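Local coordinates for protein glucose-6-phosphate dehydrogenase (Trypanosoma cruzi, PDB 5AQ1) that catalyses the oxidation of glucose 6-phosphate, the entry step of the pentose phosphate pathway, passing the electrons to NADP+ to give NADPH, at residues Val243-Lys248 with Thr275-Leu280; Asp268-His273 with Phe361-Gly366; Phe146-Pro151 with Arg160-Gly165. All coordinates share one frame; numbering follows the deposited sequence.

Contact 1 of 3, residues Val243-Lys248 with Thr275-Leu280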
# COMPACT_ATOMS: atom_id res chain seq x y z
N VAL B 243 14.51 -12.50 -1.71
CA VAL B 243 15.40 -12.04 -2.78
C VAL B 243 16.65 -12.92 -2.82
O VAL B 243 17.32 -13.09 -1.80
CB VAL B 243 15.82 -10.58 -2.58
CG1 VAL B 243 16.83 -10.15 -3.64
CG2 VAL B 243 14.60 -9.66 -2.62
N GLN B 244 16.95 -13.49 -3.98
CA GLN B 244 18.11 -14.35 -4.15
C GLN B 244 19.06 -13.76 -5.19
O GLN B 244 18.64 -13.39 -6.29
CB GLN B 244 17.70 -15.76 -4.57
CG GLN B 244 18.80 -16.80 -4.41
CD GLN B 244 18.44 -18.15 -4.99
OE1 GLN B 244 18.40 -19.15 -4.29
NE2 GLN B 244 18.19 -18.18 -6.29
N ILE B 245 20.34 -13.68 -4.84
CA ILE B 245 21.39 -13.23 -5.75
C ILE B 245 22.38 -14.38 -5.92
O ILE B 245 22.95 -14.86 -4.94
CB ILE B 245 22.11 -11.97 -5.21
CG1 ILE B 245 21.10 -10.83 -5.01
CG2 ILE B 245 23.20 -11.53 -6.17
CD1 ILE B 245 21.64 -9.66 -4.21
N THR B 246 22.58 -14.81 -7.16
CA THR B 246 23.30 -16.04 -7.46
C THR B 246 24.48 -15.85 -8.41
O THR B 246 24.35 -15.22 -9.45
CB THR B 246 22.35 -17.08 -8.07
OG1 THR B 246 21.28 -17.34 -7.15
CG2 THR B 246 23.08 -18.38 -8.38
N PHE B 247 25.62 -16.43 -8.04
CA PHE B 247 26.82 -16.45 -8.87
C PHE B 247 27.28 -17.89 -8.99
O PHE B 247 27.50 -18.56 -7.98
CB PHE B 247 27.90 -15.57 -8.22
CG PHE B 247 29.28 -15.75 -8.82
CD1 PHE B 247 30.14 -16.72 -8.33
CD2 PHE B 247 29.72 -14.92 -9.84
CE1 PHE B 247 31.41 -16.88 -8.86
CE2 PHE B 247 31.00 -15.07 -10.37
CZ PHE B 247 31.84 -16.05 -9.88
N LYS B 248 27.42 -18.37 -10.22
CA LYS B 248 27.95 -19.71 -10.48
C LYS B 248 28.99 -19.66 -11.59
O LYS B 248 28.87 -18.87 -12.53
CB LYS B 248 26.85 -20.66 -10.91
CG LYS B 248 25.68 -20.79 -9.95
CD LYS B 248 24.78 -21.91 -10.44
CE LYS B 248 23.45 -21.95 -9.72
NZ LYS B 248 22.56 -22.94 -10.40
N THR B 275 27.47 -7.77 -3.33
CA THR B 275 27.09 -6.71 -2.40
C THR B 275 26.74 -5.42 -3.16
O THR B 275 25.85 -4.68 -2.75
CB THR B 275 28.19 -6.44 -1.37
OG1 THR B 275 28.46 -7.64 -0.64
CG2 THR B 275 27.78 -5.34 -0.38
N GLN B 276 27.45 -5.15 -4.25
CA GLN B 276 27.11 -4.03 -5.13
C GLN B 276 25.70 -4.20 -5.69
O GLN B 276 24.89 -3.27 -5.64
CB GLN B 276 28.11 -3.91 -6.28
CG GLN B 276 29.40 -3.18 -5.92
CD GLN B 276 29.18 -1.71 -5.65
OE1 GLN B 276 28.17 -1.13 -6.07
NE2 GLN B 276 30.12 -1.09 -4.94
N ILE B 277 25.43 -5.39 -6.21
CA ILE B 277 24.09 -5.73 -6.70
C ILE B 277 23.07 -5.60 -5.57
O ILE B 277 22.00 -5.03 -5.76
CB ILE B 277 24.06 -7.14 -7.33
CG1 ILE B 277 24.80 -7.13 -8.66
CG2 ILE B 277 22.63 -7.61 -7.54
CD1 ILE B 277 25.17 -8.50 -9.18
N LEU B 278 23.41 -6.13 -4.39
CA LEU B 278 22.54 -6.03 -3.22
C LEU B 278 22.16 -4.58 -2.94
O LEU B 278 20.98 -4.28 -2.71
CB LEU B 278 23.22 -6.63 -1.98
CG LEU B 278 22.49 -6.45 -0.65
CD1 LEU B 278 21.12 -7.11 -0.68
CD2 LEU B 278 23.33 -7.03 0.48
N SER B 279 23.15 -3.69 -2.96
CA SER B 279 22.93 -2.28 -2.64
C SER B 279 22.01 -1.61 -3.65
O SER B 279 21.16 -0.80 -3.28
CB SER B 279 24.25 -1.52 -2.55
OG SER B 279 24.84 -1.36 -3.83
N LEU B 280 22.17 -1.94 -4.93
CA LEU B 280 21.31 -1.39 -5.97
C LEU B 280 19.86 -1.89 -5.84
O LEU B 280 18.93 -1.13 -6.10
CB LEU B 280 21.85 -1.74 -7.35
CG LEU B 280 23.18 -1.08 -7.72
CD1 LEU B 280 23.80 -1.74 -8.94
CD2 LEU B 280 23.00 0.41 -7.96

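Contact 2 of 3, residues Asp268-His273 with Phe361-Gly366. With BG6 (6-O-phosphono-beta-D-glucopyranose), chain F.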
# COMPACT_ATOMS: atom_id res chain seq x y z
N ASP B 268 36.27 -12.78 -2.73
CA ASP B 268 36.48 -12.73 -4.18
C ASP B 268 35.30 -12.13 -4.95
O ASP B 268 35.50 -11.30 -5.84
CB ASP B 268 36.79 -14.13 -4.72
CG ASP B 268 37.30 -14.10 -6.16
OD1 ASP B 268 38.13 -13.24 -6.50
OD2 ASP B 268 36.88 -14.98 -6.95
N VAL B 269 34.07 -12.54 -4.61
CA VAL B 269 32.88 -12.08 -5.34
C VAL B 269 31.71 -11.58 -4.49
O VAL B 269 30.95 -10.72 -4.95
CB VAL B 269 32.35 -13.16 -6.31
CG1 VAL B 269 33.45 -13.63 -7.25
CG2 VAL B 269 31.78 -14.35 -5.56
N ILE B 270 31.53 -12.10 -3.28
CA ILE B 270 30.38 -11.72 -2.46
C ILE B 270 30.54 -10.32 -1.86
O ILE B 270 29.65 -9.49 -1.98
CB ILE B 270 30.10 -12.75 -1.34
CG1 ILE B 270 29.70 -14.09 -1.97
CG2 ILE B 270 29.01 -12.25 -0.40
CD1 ILE B 270 29.41 -15.19 -0.98
N GLN B 271 31.69 -10.07 -1.24
CA GLN B 271 31.98 -8.79 -0.60
C GLN B 271 31.92 -7.59 -1.55
O GLN B 271 31.65 -6.47 -1.12
CB GLN B 271 33.35 -8.84 0.08
CG GLN B 271 33.75 -7.56 0.81
CD GLN B 271 34.42 -6.53 -0.08
OE1 GLN B 271 34.82 -6.81 -1.21
NE2 GLN B 271 34.54 -5.31 0.43
N ASN B 272 32.17 -7.84 -2.83
CA ASN B 272 32.20 -6.77 -3.83
C ASN B 272 31.07 -6.90 -4.85
O ASN B 272 30.11 -6.13 -4.80
CB ASN B 272 33.58 -6.69 -4.50
CG ASN B 272 34.19 -8.05 -4.78
OD1 ASN B 272 33.74 -8.78 -5.66
ND2 ASN B 272 35.23 -8.41 -4.02
N HIS B 273 31.15 -7.87 -5.76
CA HIS B 273 30.22 -7.93 -6.89
C HIS B 273 28.77 -8.05 -6.44
O HIS B 273 27.91 -7.28 -6.87
CB HIS B 273 30.56 -9.11 -7.80
CG HIS B 273 31.93 -9.05 -8.41
ND1 HIS B 273 32.43 -7.90 -8.99
CD2 HIS B 273 32.89 -9.99 -8.54
CE1 HIS B 273 33.65 -8.14 -9.44
NE2 HIS B 273 33.95 -9.40 -9.18
N PHE B 361 17.43 -12.15 2.45
CA PHE B 361 18.26 -11.99 1.27
C PHE B 361 19.25 -13.14 1.19
O PHE B 361 20.12 -13.27 2.05
CB PHE B 361 18.99 -10.65 1.30
CG PHE B 361 18.11 -9.50 0.95
CD1 PHE B 361 17.33 -8.89 1.91
CD2 PHE B 361 18.05 -9.04 -0.35
CE1 PHE B 361 16.51 -7.82 1.58
CE2 PHE B 361 17.23 -7.98 -0.69
CZ PHE B 361 16.46 -7.37 0.28
N ILE B 362 19.11 -13.96 0.16
CA ILE B 362 19.99 -15.11 -0.06
C ILE B 362 21.07 -14.72 -1.05
O ILE B 362 20.78 -14.44 -2.22
CB ILE B 362 19.23 -16.32 -0.63
CG1 ILE B 362 17.93 -16.58 0.13
CG2 ILE B 362 20.12 -17.56 -0.61
CD1 ILE B 362 18.11 -16.82 1.61
N ILE B 363 22.32 -14.69 -0.60
CA ILE B 363 23.46 -14.45 -1.47
C ILE B 363 24.18 -15.77 -1.65
O ILE B 363 24.59 -16.38 -0.66
CB ILE B 363 24.47 -13.45 -0.88
CG1 ILE B 363 23.77 -12.21 -0.30
CG2 ILE B 363 25.51 -13.06 -1.93
CD1 ILE B 363 23.28 -11.22 -1.34
N ARG B 364 24.33 -16.24 -2.88
CA ARG B 364 25.11 -17.44 -3.12
C ARG B 364 26.11 -17.28 -4.26
O ARG B 364 25.84 -16.61 -5.26
CB ARG B 364 24.21 -18.66 -3.33
CG ARG B 364 23.18 -18.52 -4.43
CD ARG B 364 22.31 -19.75 -4.50
NE ARG B 364 21.56 -19.79 -5.75
CZ ARG B 364 21.12 -20.89 -6.35
NH1 ARG B 364 21.34 -22.10 -5.82
NH2 ARG B 364 20.46 -20.79 -7.49
N ALA B 365 27.27 -17.91 -4.08
CA ALA B 365 28.37 -17.78 -5.02
C ALA B 365 29.24 -19.02 -4.92
O ALA B 365 29.62 -19.44 -3.82
CB ALA B 365 29.19 -16.54 -4.70
N GLY B 366 29.54 -19.63 -6.06
CA GLY B 366 30.39 -20.81 -6.09
C GLY B 366 31.13 -21.00 -7.39
O GLY B 366 30.64 -20.61 -8.45
C1 BG6 F . 36.68 -11.49 -10.70
C2 BG6 F . 36.97 -12.55 -9.63
O1 BG6 F . 36.53 -10.20 -10.09
O5 BG6 F . 35.48 -11.83 -11.40
C3 BG6 F . 37.07 -13.92 -10.29
O2 BG6 F . 38.19 -12.24 -8.94
C4 BG6 F . 35.77 -14.18 -11.04
O3 BG6 F . 37.29 -14.95 -9.32
C5 BG6 F . 35.55 -13.09 -12.07
O4 BG6 F . 35.84 -15.47 -11.67
C6 BG6 F . 34.28 -13.33 -12.88
O6 BG6 F . 33.98 -12.20 -13.70
P BG6 F . 32.90 -12.34 -14.89
O1P BG6 F . 31.65 -12.86 -14.22
O2P BG6 F . 32.75 -10.94 -15.42
O3P BG6 F . 33.55 -13.31 -15.85

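Contact 3 of 3, residues Phe146-Pro151 with Arg160-Gly165. With NDP (NADPH dihydro-nicotinamide-adenine-dinucleotide phosphate), chain G.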
# COMPACT_ATOMS: atom_id res chain seq x y z
N PHE B 146 45.32 7.29 -15.16
CA PHE B 146 46.24 6.23 -14.77
C PHE B 146 45.44 4.98 -14.42
O PHE B 146 44.65 4.99 -13.47
CB PHE B 146 47.09 6.66 -13.58
CG PHE B 146 48.01 7.81 -13.88
CD1 PHE B 146 49.17 7.60 -14.60
CD2 PHE B 146 47.72 9.09 -13.43
CE1 PHE B 146 50.03 8.66 -14.89
CE2 PHE B 146 48.58 10.14 -13.70
CZ PHE B 146 49.73 9.93 -14.43
N TYR B 147 45.63 3.92 -15.20
CA TYR B 147 45.00 2.63 -14.92
C TYR B 147 46.01 1.73 -14.21
O TYR B 147 47.02 1.34 -14.79
CB TYR B 147 44.52 1.95 -16.21
CG TYR B 147 43.43 0.91 -15.99
CD1 TYR B 147 43.67 -0.23 -15.23
CD2 TYR B 147 42.16 1.08 -16.54
CE1 TYR B 147 42.69 -1.18 -15.02
CE2 TYR B 147 41.17 0.13 -16.34
CZ TYR B 147 41.44 -0.99 -15.57
OH TYR B 147 40.46 -1.93 -15.36
N LEU B 148 45.73 1.39 -12.95
CA LEU B 148 46.63 0.56 -12.16
C LEU B 148 46.23 -0.91 -12.25
O LEU B 148 45.51 -1.42 -11.40
CB LEU B 148 46.66 1.02 -10.70
CG LEU B 148 47.61 2.19 -10.40
CD1 LEU B 148 47.26 3.42 -11.21
CD2 LEU B 148 47.60 2.51 -8.92
N ALA B 149 46.71 -1.58 -13.30
CA ALA B 149 46.49 -3.01 -13.50
C ALA B 149 47.63 -3.81 -12.88
O ALA B 149 48.35 -4.53 -13.58
CB ALA B 149 46.36 -3.32 -14.99
N LEU B 150 47.79 -3.67 -11.57
CA LEU B 150 48.95 -4.17 -10.83
C LEU B 150 48.51 -5.00 -9.62
O LEU B 150 47.37 -4.87 -9.18
CB LEU B 150 49.79 -2.99 -10.34
CG LEU B 150 50.34 -2.04 -11.40
CD1 LEU B 150 50.76 -0.72 -10.77
CD2 LEU B 150 51.52 -2.68 -12.13
N PRO B 151 49.42 -5.83 -9.07
CA PRO B 151 49.10 -6.55 -7.83
C PRO B 151 48.99 -5.61 -6.62
O PRO B 151 49.58 -4.53 -6.63
CB PRO B 151 50.28 -7.51 -7.64
CG PRO B 151 51.07 -7.47 -8.91
CD PRO B 151 50.76 -6.17 -9.58
N ARG B 160 52.13 6.60 -4.48
CA ARG B 160 53.04 7.63 -3.95
C ARG B 160 53.91 8.24 -5.04
O ARG B 160 54.10 9.45 -5.07
CB ARG B 160 53.91 7.06 -2.83
CG ARG B 160 53.18 6.94 -1.51
CD ARG B 160 54.04 6.34 -0.41
NE ARG B 160 53.23 6.09 0.79
CZ ARG B 160 53.57 5.29 1.80
NH1 ARG B 160 54.73 4.63 1.78
NH2 ARG B 160 52.75 5.14 2.83
N GLY B 161 54.44 7.40 -5.92
CA GLY B 161 55.27 7.85 -7.04
C GLY B 161 54.52 8.74 -8.01
O GLY B 161 55.02 9.77 -8.43
N LEU B 162 53.30 8.32 -8.36
CA LEU B 162 52.44 9.09 -9.26
C LEU B 162 52.06 10.44 -8.65
O LEU B 162 52.15 11.47 -9.31
CB LEU B 162 51.16 8.31 -9.60
CG LEU B 162 51.31 7.12 -10.55
CD1 LEU B 162 50.01 6.34 -10.61
CD2 LEU B 162 51.73 7.58 -11.94
N SER B 163 51.64 10.41 -7.38
CA SER B 163 51.25 11.63 -6.66
C SER B 163 52.40 12.61 -6.58
O SER B 163 52.22 13.81 -6.78
CB SER B 163 50.77 11.28 -5.25
OG SER B 163 50.25 12.41 -4.59
N LYS B 164 53.59 12.09 -6.29
CA LYS B 164 54.76 12.91 -6.07
C LYS B 164 55.31 13.52 -7.37
O LYS B 164 55.70 14.69 -7.37
CB LYS B 164 55.85 12.08 -5.38
CG LYS B 164 57.08 12.87 -4.94
CD LYS B 164 58.23 11.93 -4.56
CE LYS B 164 59.52 12.70 -4.31
NZ LYS B 164 59.56 13.32 -2.95
N GLY B 165 55.34 12.74 -8.45
CA GLY B 165 56.09 13.15 -9.65
C GLY B 165 55.46 12.98 -11.02
O GLY B 165 56.17 13.10 -12.02
PA NDP G . 49.30 -10.03 -12.87
O1A NDP G . 49.71 -11.09 -11.87
O2A NDP G . 49.12 -10.42 -14.33
O5B NDP G . 50.34 -8.82 -12.73
C5B NDP G . 50.20 -7.66 -13.55
C4B NDP G . 51.56 -7.12 -13.94
O4B NDP G . 52.17 -6.55 -12.78
C3B NDP G . 52.54 -8.16 -14.49
O3B NDP G . 52.55 -8.23 -15.92
C2B NDP G . 53.88 -7.70 -13.96
O2B NDP G . 54.49 -6.82 -14.90
C1B NDP G . 53.55 -6.92 -12.69
N9A NDP G . 53.82 -7.76 -11.50
C8A NDP G . 53.39 -9.02 -11.26
N7A NDP G . 53.85 -9.48 -10.07
C5A NDP G . 54.59 -8.50 -9.52
C6A NDP G . 55.36 -8.30 -8.28
N6A NDP G . 55.43 -9.29 -7.36
N1A NDP G . 56.00 -7.12 -8.10
C2A NDP G . 55.94 -6.12 -9.01
N3A NDP G . 55.25 -6.24 -10.16
C4A NDP G . 54.57 -7.37 -10.47
O3 NDP G . 47.98 -9.28 -12.34
PN NDP G . 46.58 -9.26 -13.14
O1N NDP G . 46.75 -8.57 -14.47
O2N NDP G . 46.00 -10.66 -13.10
O5D NDP G . 45.69 -8.31 -12.20
C5D NDP G . 45.99 -6.93 -12.03
C4D NDP G . 45.10 -6.35 -10.93
O4D NDP G . 43.73 -6.49 -11.30
C3D NDP G . 45.29 -7.10 -9.62
O3D NDP G . 45.28 -6.18 -8.53
C2D NDP G . 44.10 -8.03 -9.55
O2D NDP G . 43.74 -8.34 -8.19
C1D NDP G . 43.02 -7.27 -10.32
N1N NDP G . 42.03 -8.18 -10.92
C2N NDP G . 42.30 -8.83 -12.06
C3N NDP G . 41.38 -9.71 -12.63
C7N NDP G . 41.70 -10.42 -13.91
O7N NDP G . 40.80 -10.63 -14.71
N7N NDP G . 42.95 -10.83 -14.17
C4N NDP G . 40.03 -9.94 -11.99
C5N NDP G . 39.87 -9.18 -10.76
C6N NDP G . 40.86 -8.33 -10.28
P2B NDP G . 56.08 -6.55 -14.94
O1X NDP G . 56.73 -7.73 -14.27
O2X NDP G . 56.33 -6.47 -16.43
O3X NDP G . 56.26 -5.25 -14.19

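Contact 1 of 3, residues Val243-Lys248 with Thr275-Leu280
On the helix turn whose Ile-277 and Leu-278 meet Ile-245 of the strand, the carbonyl oxygen of Gln-276 is gripped twice. Ser-279 OG reaches Gln-276 O at 2.6 Å, with chi1 of 71° turning the hydroxyl back along the helix. The regular helical bond from Leu-280 N ends on the same oxygen, and both donors come from one face of the carbonyl plane, the hydroxyl tilted 23° from it. This pair of bonds lies within the helix; none crosses to the strand, and the meeting is apolar. Ile-245 supplies the strand's share. Its CG1 stands opposite the carbonyl carbon and chi2 is extended at 167°, so the methyl CD1 is carried out to the helix backbone, 3.9 Å from Leu-278 CA. The same CD1 lies 4.1 Å from Leu-278 CB and 4.0 Å from Ile-277 CG2. Ile-245 and Ile-277 run past each other in opposite directions, and their CG2 methyls come within 4.2 Å. Ile-277 also packs on Ile-376 of strand 373-380, while Leu-278 packs on Phe-361 of strand 361-366, so the helix spreads its hydrophobic side over neighbouring strands of the sheet. The polar Gln-276 instead bonds Lys-298 and Glu-462. The backbone of Ile-245 bonds Ile-362 and Arg-364 of the next strand, and Ser-279 N and Leu-280 N bond back along the helix. A junction of methyl and methylene groups set against the helix backbone is consistent with hydrophobic burial and van der Waals fit.

Contact 2 of 3, residues Asp268-His273 with Phe361-Gly366
Val-269, with chi1 at -55°, sets CG2 between its backbone N and carbonyl carbon, and Ile-270, at -65°, swings CG1 opposite its carbonyl carbon; both branches converge on the methyl of Ala-365. Val-269 CG2 is 3.5 Å from Ala-365 CB, and Ile-270 CG1 lies 3.7 Å from that same CB. The other Ile-270 branch, CG2, meets Ile-363 CG2 at 3.9 Å, the two side chains crossing at a slant. The small alanine thus receives two helix residues, and the segment axes pass 8.6 Å apart. The helix has a wider pi-type turn here and is kinked where the N of Asn-272 and of His-273 lacks its bond to the preceding turn. Asn-272 OD1 takes the N-H of His-273 at 2.7 Å in place of a helical acceptor, and sits over one face of the His-273 ring, toward the rim. Its ND2 donates to Gln-271 OE1 at 3.3 Å, nearly in line with that C=O bond. The sugar lies beyond the apolar seam. His-273 NE2 and O1 of the glucose phosphate share a nearly straight bond of 2.9 Å at the ring edge, while Asp-268 OD1 receives O2 at 2.6 Å; O3 lies so close to OD2 that the distance is doubtful. Asp-210 bonds His-273 ND1, and Tyr-212 stacks on the ring. A helix packed on the large mixed sheet, its irregular turn presenting Asp-268 to O2 and His-273 to the anomeric O1, forms part of the glucose 6-phosphate pocket, probably as in other enzymes of the family.

Contact 3 of 3, residues Phe146-Pro151 with Arg160-Gly165
Leu-162 of the helix lays one methyl over the ring of Phe-146 and turns the other to Leu-148. CD2 of Leu-162 stands 3.8 Å from the centroid of the Phe-146 ring, 23° off its normal, a CH-pi contact displaced toward the rim, where CE1 of Phe-146 is 3.6 Å from CD2. The second branch, Leu-162 CD1, reaches Leu-148 CD1 at 4.1 Å and also lies near Phe-146 CG. With chi2 at 171°, CD1 of Leu-162 is anti to its CA and points to Leu-148, while CD2 turns over the Phe-146 ring; the fork thus rests against both residues, which sit two apart on one side of the strand. No hydrogen bond joins the segments. Past Leu-148 the strand gives way to a loop that serves the coenzyme. There Leu-150 O accepts the hydroxyl O3D of the nicotinamide-side ribose of NADPH at 2.6 Å, and the ring of Pro-151 lies against the adenosine, its CG 3.6 Å from C8A of NADPH. Further out, Leu-148 packs on Phe-155, Val-158 and Cys-159 of helix 155-165. In this Rossmann-type domain the strand and helix open a beta-alpha-beta unit completed by strand 175-179, whose Leu-177 touches both Leu-148 and Leu-162, while helix 118-134 packs alongside through Phe-121 and Leu-124 on Leu-162 and Ile-128 on Phe-146.

In the fold
All three contacts are buried and apolar where their segments meet, yet they serve two domains. Contacts 1 and 2 share helix 264-282 and adjoining strands, 240-248 and 361-366, of the mixed sheet; their centres are 7 Å apart. Thr-275 of contact 1 bonds the carbonyl of Ile-270 in contact 2, and Ile-245 pairs with Ile-362 between the strands. Contact 1 is plain core packing, whereas in contact 2 the irregular helix turn adds polar groups that hold the sugar. Contact 3, about 29 Å from contact 2 between centres, belongs to the parallel sheet of the coenzyme domain; its ligand bond comes from a loop carbonyl rather than side chains.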